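Local coordinates for protein histidine acid phosphatase (Hafnia alvei, PDB 4ARU) that is a histidine acid phosphatase, a member of branch 2 of the histidine phosphatase superfamily, at residues F224-A229 / T330-A335. Sequence-based numbering, arbitrary orientation.
Sequences FLLEHA and TPPGGA
Pro332 presents CG and CD of its ring to two successive leucines of a helix, Leu225 and Leu226. The contact is wholly apolar, small and buried, and no hydrogen bond crosses it. Leu226 CD2 lies 3.7 Å from Pro332 CG. Leu225 CD2 reaches the next ring carbon, Pro332 CD, at 3.9 Å. Each leucine therefore uses one methyl branch. Leu226 CD2 comes in beyond CG, obliquely from one face of the ring, while Leu225 CD2 lies near the ring plane by CD. Leu225 starts out toward the proline and extends with CG opposite the backbone N (chi1 -175°). The CB of Leu226 points neither at the turn nor from it, and the CD2 branch makes the approach.

Each segment holds its own backbone bonds. Ala229 N bonds to Leu225 O within the helix. Pro331 to Gly334 form a type II beta turn, closed by Gly334 N to Pro331 O at 2.9 Å. Pro332 and Gly333 are its two central residues, and the positive phi of Gly333 (72°) suits glycine.

The contact joins the C-terminal end of helix 213-229 to the loop leading into strand 335-342. Pro332 also touches Arg18 of strand 9-18, a strand antiparallel to 335-342. Leu225 also packs on Leu359 of helix 359-363.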
ATOM      1  N   PHE A 224       5.587  14.323  -5.133  1.00  6.46           N
ATOM      2  CA  PHE A 224       4.689  15.297  -5.711  1.00  6.76           C
ATOM      3  C   PHE A 224       3.236  14.937  -5.401  1.00  6.72           C
ATOM      4  O   PHE A 224       2.448  15.808  -5.074  1.00  7.02           O
ATOM      5  CB  PHE A 224       4.882  15.382  -7.226  1.00  6.87           C
ATOM      6  CG  PHE A 224       6.265  15.800  -7.664  1.00  7.17           C
ATOM      7  CD1 PHE A 224       7.069  16.659  -6.932  1.00  7.66           C
ATOM      8  CD2 PHE A 224       6.746  15.349  -8.864  1.00  7.57           C
ATOM      9  CE1 PHE A 224       8.330  17.036  -7.384  1.00  8.12           C
ATOM     10  CE2 PHE A 224       8.016  15.725  -9.330  1.00  7.88           C
ATOM     11  CZ  PHE A 224       8.801  16.554  -8.593  1.00  8.00           C
ATOM     12  N   LEU A 225       2.894  13.657  -5.507  1.00  6.58           N
ATOM     13  CA  LEU A 225       1.535  13.241  -5.213  1.00  7.02           C
ATOM     14  C   LEU A 225       1.200  13.559  -3.743  1.00  7.00           C
ATOM     15  O   LEU A 225       0.089  13.982  -3.416  1.00  7.17           O
ATOM     16  CB  LEU A 225       1.403  11.750  -5.463  1.00  7.69           C
ATOM     17  CG  LEU A 225      -0.043  11.247  -5.291  1.00  8.83           C
ATOM     18  CD1 LEU A 225      -0.406  10.403  -6.474  1.00  9.55           C
ATOM     19  CD2 LEU A 225      -0.290  10.524  -3.998  1.00  9.77           C
ATOM     20  N   LEU A 226       2.162  13.299  -2.871  1.00  6.57           N
ATOM     21  CA  LEU A 226       1.983  13.611  -1.450  1.00  6.76           C
ATOM     22  C   LEU A 226       1.796  15.100  -1.209  1.00  6.87           C
ATOM     23  O   LEU A 226       0.939  15.496  -0.441  1.00  6.74           O
ATOM     24  CB  LEU A 226       3.098  13.054  -0.572  1.00  7.40           C
ATOM     25  CG  LEU A 226       3.193  11.534  -0.485  1.00  7.65           C
ATOM     26  CD1 LEU A 226       4.508  11.024   0.140  1.00  7.96           C
ATOM     27  CD2 LEU A 226       2.030  11.006   0.319  1.00  8.74           C
ATOM     28  N   GLU A 227       2.566  15.933  -1.904  1.00  6.66           N
ATOM     29  CA  GLU A 227       2.423  17.382  -1.779  1.00  7.20           C
ATOM     30  C   GLU A 227       0.989  17.798  -2.163  1.00  7.39           C
ATOM     31  O   GLU A 227       0.363  18.624  -1.534  1.00  7.91           O
ATOM     32  CB  GLU A 227       3.372  18.110  -2.714  1.00  7.44           C
ATOM     33  CG  GLU A 227       4.860  17.998  -2.332  1.00  7.46           C
ATOM     34  CD  GLU A 227       5.781  18.597  -3.371  1.00  7.76           C
ATOM     35  OE1 GLU A 227       5.269  19.014  -4.424  1.00  8.30           O
ATOM     36  OE2 GLU A 227       7.014  18.677  -3.130  1.00  7.68           O
ATOM     37  N   HIS A 228       0.513  17.196  -3.242  1.00  7.47           N
ATOM     38  CA  HIS A 228      -0.820  17.464  -3.728  1.00  7.60           C
ATOM     39  C   HIS A 228      -1.920  17.017  -2.769  1.00  7.57           C
ATOM     40  O   HIS A 228      -2.870  17.745  -2.481  1.00  8.27           O
ATOM     41  CB  HIS A 228      -0.987  16.829  -5.103  1.00  7.92           C
ATOM     42  CG  HIS A 228      -2.249  17.221  -5.816  1.00  9.16           C
ATOM     43  ND1 HIS A 228      -2.380  18.401  -6.517  1.00 10.45           N
ATOM     44  CD2 HIS A 228      -3.433  16.573  -5.933  1.00  9.73           C
ATOM     45  CE1 HIS A 228      -3.590  18.438  -7.073  1.00 10.83           C
ATOM     46  NE2 HIS A 228      -4.255  17.364  -6.700  1.00 10.88           N
ATOM     47  N   ALA A 229      -1.728  15.824  -2.241  1.00  6.77           N
ATOM     48  CA  ALA A 229      -2.665  15.275  -1.267  1.00  6.84           C
ATOM     49  C   ALA A 229      -2.671  16.040   0.057  1.00  7.27           C
ATOM     50  O   ALA A 229      -3.699  16.091   0.733  1.00  7.88           O
ATOM     51  CB  ALA A 229      -2.302  13.845  -1.014  1.00  6.29           C
ATOM     52  N   THR A 330      -0.945   2.422  -5.152  1.00  6.63           N
ATOM     53  CA  THR A 330      -0.908   2.183  -3.695  1.00  6.63           C
ATOM     54  C   THR A 330      -0.966   3.534  -2.992  1.00  6.40           C
ATOM     55  O   THR A 330      -0.007   3.944  -2.329  1.00  5.66           O
ATOM     56  CB  THR A 330       0.327   1.351  -3.276  1.00  6.96           C
ATOM     57  OG1 THR A 330       1.511   1.909  -3.847  1.00  7.26           O
ATOM     58  CG2 THR A 330       0.191  -0.129  -3.737  1.00  7.52           C
ATOM     59  N   PRO A 331      -2.082   4.265  -3.095  1.00  6.44           N
ATOM     60  CA  PRO A 331      -2.137   5.614  -2.612  1.00  6.84           C
ATOM     61  C   PRO A 331      -2.253   5.740  -1.088  1.00  6.84           C
ATOM     62  O   PRO A 331      -2.576   4.784  -0.414  1.00  6.14           O
ATOM     63  CB  PRO A 331      -3.398   6.151  -3.300  1.00  7.22           C
ATOM     64  CG  PRO A 331      -4.290   4.971  -3.284  1.00  6.98           C
ATOM     65  CD  PRO A 331      -3.377   3.868  -3.707  1.00  6.62           C
ATOM     66  N   PRO A 332      -1.969   6.908  -0.544  1.00  7.31           N
ATOM     67  CA  PRO A 332      -2.077   7.111   0.911  1.00  7.45           C
ATOM     68  C   PRO A 332      -3.499   6.831   1.372  1.00  7.09           C
ATOM     69  O   PRO A 332      -4.488   7.350   0.799  1.00  7.10           O
ATOM     70  CB  PRO A 332      -1.747   8.591   1.103  1.00  8.59           C
ATOM     71  CG  PRO A 332      -1.149   9.085  -0.173  1.00  9.06           C
ATOM     72  CD  PRO A 332      -1.629   8.166  -1.260  1.00  8.16           C
ATOM     73  N   GLY A 333      -3.595   6.013   2.412  1.00  6.38           N
ATOM     74  CA  GLY A 333      -4.854   5.547   2.922  1.00  6.40           C
ATOM     75  C   GLY A 333      -5.593   4.530   2.067  1.00  6.15           C
ATOM     76  O   GLY A 333      -6.685   4.080   2.430  1.00  7.05           O
ATOM     77  N   GLY A 334      -5.029   4.144   0.927  1.00  5.81           N
ATOM     78  CA  GLY A 334      -5.660   3.102   0.097  1.00  5.59           C
ATOM     79  C   GLY A 334      -5.485   1.752   0.742  1.00  5.52           C
ATOM     80  O   GLY A 334      -4.470   1.495   1.372  1.00  5.16           O
ATOM     81  N   ALA A 335      -6.473   0.883   0.606  1.00  5.55           N
ATOM     82  CA  ALA A 335      -6.440  -0.343   1.321  1.00  5.32           C
ATOM     83  C   ALA A 335      -7.000  -1.508   0.503  1.00  5.34           C
ATOM     84  O   ALA A 335      -8.009  -1.317  -0.233  1.00  6.09           O
ATOM     85  CB  ALA A 335      -7.221  -0.217   2.600  1.00  5.55           C
TER